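Local coordinates for heavy-metal chelation domain-containing protein (Pyrococcus horikoshii, PDB 3NPG) that is of unknown function but belongs to the DUF364 family and may chelate heavy metals, at residues R118-G123 and Y139-N144. Numbering follows the deposited sequence.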
loop_
_atom_site.group_PDB
_atom_site.type_symbol
_atom_site.label_atom_id
_atom_site.label_comp_id
_atom_site.label_asym_id
_atom_site.label_seq_id
_atom_site.Cartn_x
_atom_site.Cartn_y
_atom_site.Cartn_z
ATOM N N ARG A 118 4.790 -28.392 -12.056
ATOM C CA ARG A 118 4.785 -26.972 -11.736
ATOM C C ARG A 118 3.469 -26.555 -11.138
ATOM O O ARG A 118 2.411 -26.893 -11.667
ATOM C CB ARG A 118 5.107 -26.130 -12.973
ATOM C CG ARG A 118 6.580 -26.141 -13.332
ATOM C CD ARG A 118 6.873 -25.272 -14.526
ATOM N NE ARG A 118 6.426 -25.896 -15.767
ATOM C CZ ARG A 118 7.196 -26.662 -16.528
ATOM N NH1 ARG A 118 8.462 -26.885 -16.193
ATOM N NH2 ARG A 118 6.716 -27.193 -17.641
ATOM N N ILE A 119 3.525 -25.838 -10.022
ATOM C CA ILE A 119 2.338 -25.379 -9.311
ATOM C C ILE A 119 2.298 -23.851 -9.249
ATOM O O ILE A 119 3.306 -23.221 -8.928
ATOM C CB ILE A 119 2.268 -26.012 -7.870
ATOM C CG1 ILE A 119 2.283 -27.555 -7.928
ATOM C CG2 ILE A 119 1.047 -25.505 -7.102
ATOM C CD1 ILE A 119 2.412 -28.222 -6.603
ATOM N N ALA A 120 1.124 -23.257 -9.525
ATOM C CA ALA A 120 0.920 -21.821 -9.369
ATOM C C ALA A 120 0.062 -21.575 -8.144
ATOM O O ALA A 120 -1.067 -22.063 -8.079
ATOM C CB ALA A 120 0.249 -21.241 -10.603
ATOM N N ILE A 121 0.622 -20.890 -7.128
ATOM C CA ILE A 121 -0.105 -20.591 -5.897
ATOM C C ILE A 121 -0.545 -19.129 -5.877
ATOM O O ILE A 121 0.295 -18.229 -5.799
ATOM C CB ILE A 121 0.712 -20.999 -4.626
ATOM C CG1 ILE A 121 0.932 -22.529 -4.580
ATOM C CG2 ILE A 121 0.025 -20.500 -3.343
ATOM C CD1 ILE A 121 1.739 -23.034 -3.343
ATOM N N ILE A 122 -1.860 -18.890 -6.015
ATOM C CA ILE A 122 -2.428 -17.540 -5.991
ATOM C C ILE A 122 -2.895 -17.216 -4.573
ATOM O O ILE A 122 -3.780 -17.890 -4.037
ATOM C CB ILE A 122 -3.554 -17.388 -7.050
ATOM C CG1 ILE A 122 -3.006 -17.664 -8.470
ATOM C CG2 ILE A 122 -4.202 -16.007 -6.971
ATOM C CD1 ILE A 122 -3.904 -18.476 -9.321
ATOM N N GLY A 123 -2.226 -16.260 -3.951
ATOM C CA GLY A 123 -2.439 -15.927 -2.553
ATOM C C GLY A 123 -1.387 -16.582 -1.686
ATOM O O GLY A 123 -1.264 -17.809 -1.684
ATOM N N TYR A 139 5.282 -21.298 -8.033
ATOM C CA TYR A 139 5.227 -19.877 -8.388
ATOM C C TYR A 139 4.141 -19.211 -7.556
ATOM O O TYR A 139 2.956 -19.490 -7.758
ATOM C CB TYR A 139 4.935 -19.695 -9.894
ATOM C CG TYR A 139 6.057 -20.166 -10.792
ATOM C CD1 TYR A 139 6.127 -21.490 -11.222
ATOM C CD2 TYR A 139 7.033 -19.286 -11.238
ATOM C CE1 TYR A 139 7.164 -21.932 -12.039
ATOM C CE2 TYR A 139 8.072 -19.714 -12.064
ATOM C CZ TYR A 139 8.135 -21.040 -12.461
ATOM O OH TYR A 139 9.158 -21.465 -13.276
ATOM N N VAL A 140 4.540 -18.397 -6.555
ATOM C CA VAL A 140 3.584 -17.747 -5.644
ATOM C C VAL A 140 3.255 -16.328 -6.112
ATOM O O VAL A 140 4.163 -15.550 -6.398
ATOM C CB VAL A 140 4.074 -17.773 -4.161
ATOM C CG1 VAL A 140 2.957 -17.348 -3.210
ATOM C CG2 VAL A 140 4.597 -19.151 -3.782
ATOM N N PHE A 141 1.953 -15.995 -6.190
ATOM C CA PHE A 141 1.497 -14.668 -6.616
ATOM C C PHE A 141 0.700 -14.001 -5.517
ATOM O O PHE A 141 -0.275 -14.576 -5.030
ATOM C CB PHE A 141 0.655 -14.768 -7.901
ATOM C CG PHE A 141 1.332 -15.510 -9.026
ATOM C CD1 PHE A 141 2.203 -14.853 -9.890
ATOM C CD2 PHE A 141 1.094 -16.864 -9.231
ATOM C CE1 PHE A 141 2.837 -15.542 -10.925
ATOM C CE2 PHE A 141 1.734 -17.553 -10.262
ATOM C CZ PHE A 141 2.600 -16.887 -11.104
ATOM N N GLU A 142 1.104 -12.794 -5.113
ATOM C CA GLU A 142 0.396 -12.063 -4.068
ATOM C C GLU A 142 0.080 -10.629 -4.496
ATOM O O GLU A 142 0.948 -9.925 -5.015
ATOM C CB GLU A 142 1.179 -12.098 -2.735
ATOM C CG GLU A 142 0.445 -11.453 -1.563
ATOM C CD GLU A 142 -0.943 -12.003 -1.277
ATOM O OE1 GLU A 142 -1.043 -13.176 -0.856
ATOM O OE2 GLU A 142 -1.924 -11.239 -1.421
ATOM N N ARG A 143 -1.169 -10.212 -4.292
ATOM C CA ARG A 143 -1.638 -8.882 -4.651
ATOM C C ARG A 143 -1.463 -7.891 -3.463
ATOM O O ARG A 143 -1.080 -6.741 -3.679
ATOM C CB ARG A 143 -3.109 -8.953 -5.098
ATOM C CG ARG A 143 -3.624 -7.676 -5.703
ATOM C CD ARG A 143 -4.959 -7.876 -6.377
ATOM N NE ARG A 143 -5.671 -6.610 -6.531
ATOM C CZ ARG A 143 -5.522 -5.789 -7.566
ATOM N NH1 ARG A 143 -4.724 -6.119 -8.572
ATOM N NH2 ARG A 143 -6.205 -4.656 -7.625
ATOM N N ASN A 144 -1.732 -8.356 -2.216
ATOM C CA ASN A 144 -1.588 -7.534 -1.002
ATOM C C ASN A 144 -0.110 -7.409 -0.597
ATOM O O ASN A 144 0.575 -8.422 -0.456
ATOM C CB ASN A 144 -2.417 -8.130 0.153
ATOM C CG ASN A 144 -2.374 -7.325 1.441
ATOM O OD1 ASN A 144 -2.108 -6.111 1.452
ATOM N ND2 ASN A 144 -2.682 -7.977 2.549
#
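Ala120 CB meets the Phe141 ring at its edge, in the ring plane, 4.0 Å from CE2. Ile122 CG1 approaches the same ring obliquely at CD2. The Phe141 CG is anti to its carbonyl carbon (chi1 -53°), which carries the ring back along the strand toward Ala120. Ile119 O sits at the edge of the Tyr139 ring, near its plane. Arg118 runs beside Tyr139, its guanidinium plane turned 64° from the ring, and its CD meets that ring obliquely, 4.2 Å from CE1. Tyr139 OH hydrogen-bonds to Glu137. Helix 158-161 packs against Tyr139, Phe141 and Ile122. On the other sheet face, Ile121 CG2 and Val140 CG1 lie 4.3 Å apart, and both side chains touch Val129 of helix 126-132. Strands 118-122 and 137-141 and that helix form a parallel beta-alpha-beta unit, consistent with the Rossmann-like clan of this domain. Four backbone hydrogen bonds join the segments, from Tyr139 N to Ile119 O through to Gly123 N to Phe141 O (2.8 Å). Glu142 bends at chi2 (55°), bringing OE1 to 3.5 Å from Gly123 CA and into a hydrogen bond with Asn124 N. OE2 accepts Asn144 N at 3.0 Å through its anti lone pair. With an alanine in place of Glu142, the amides of Asn124 and Asn144 would probably lose their carboxylate acceptors, and Gly123 its carboxylate contact.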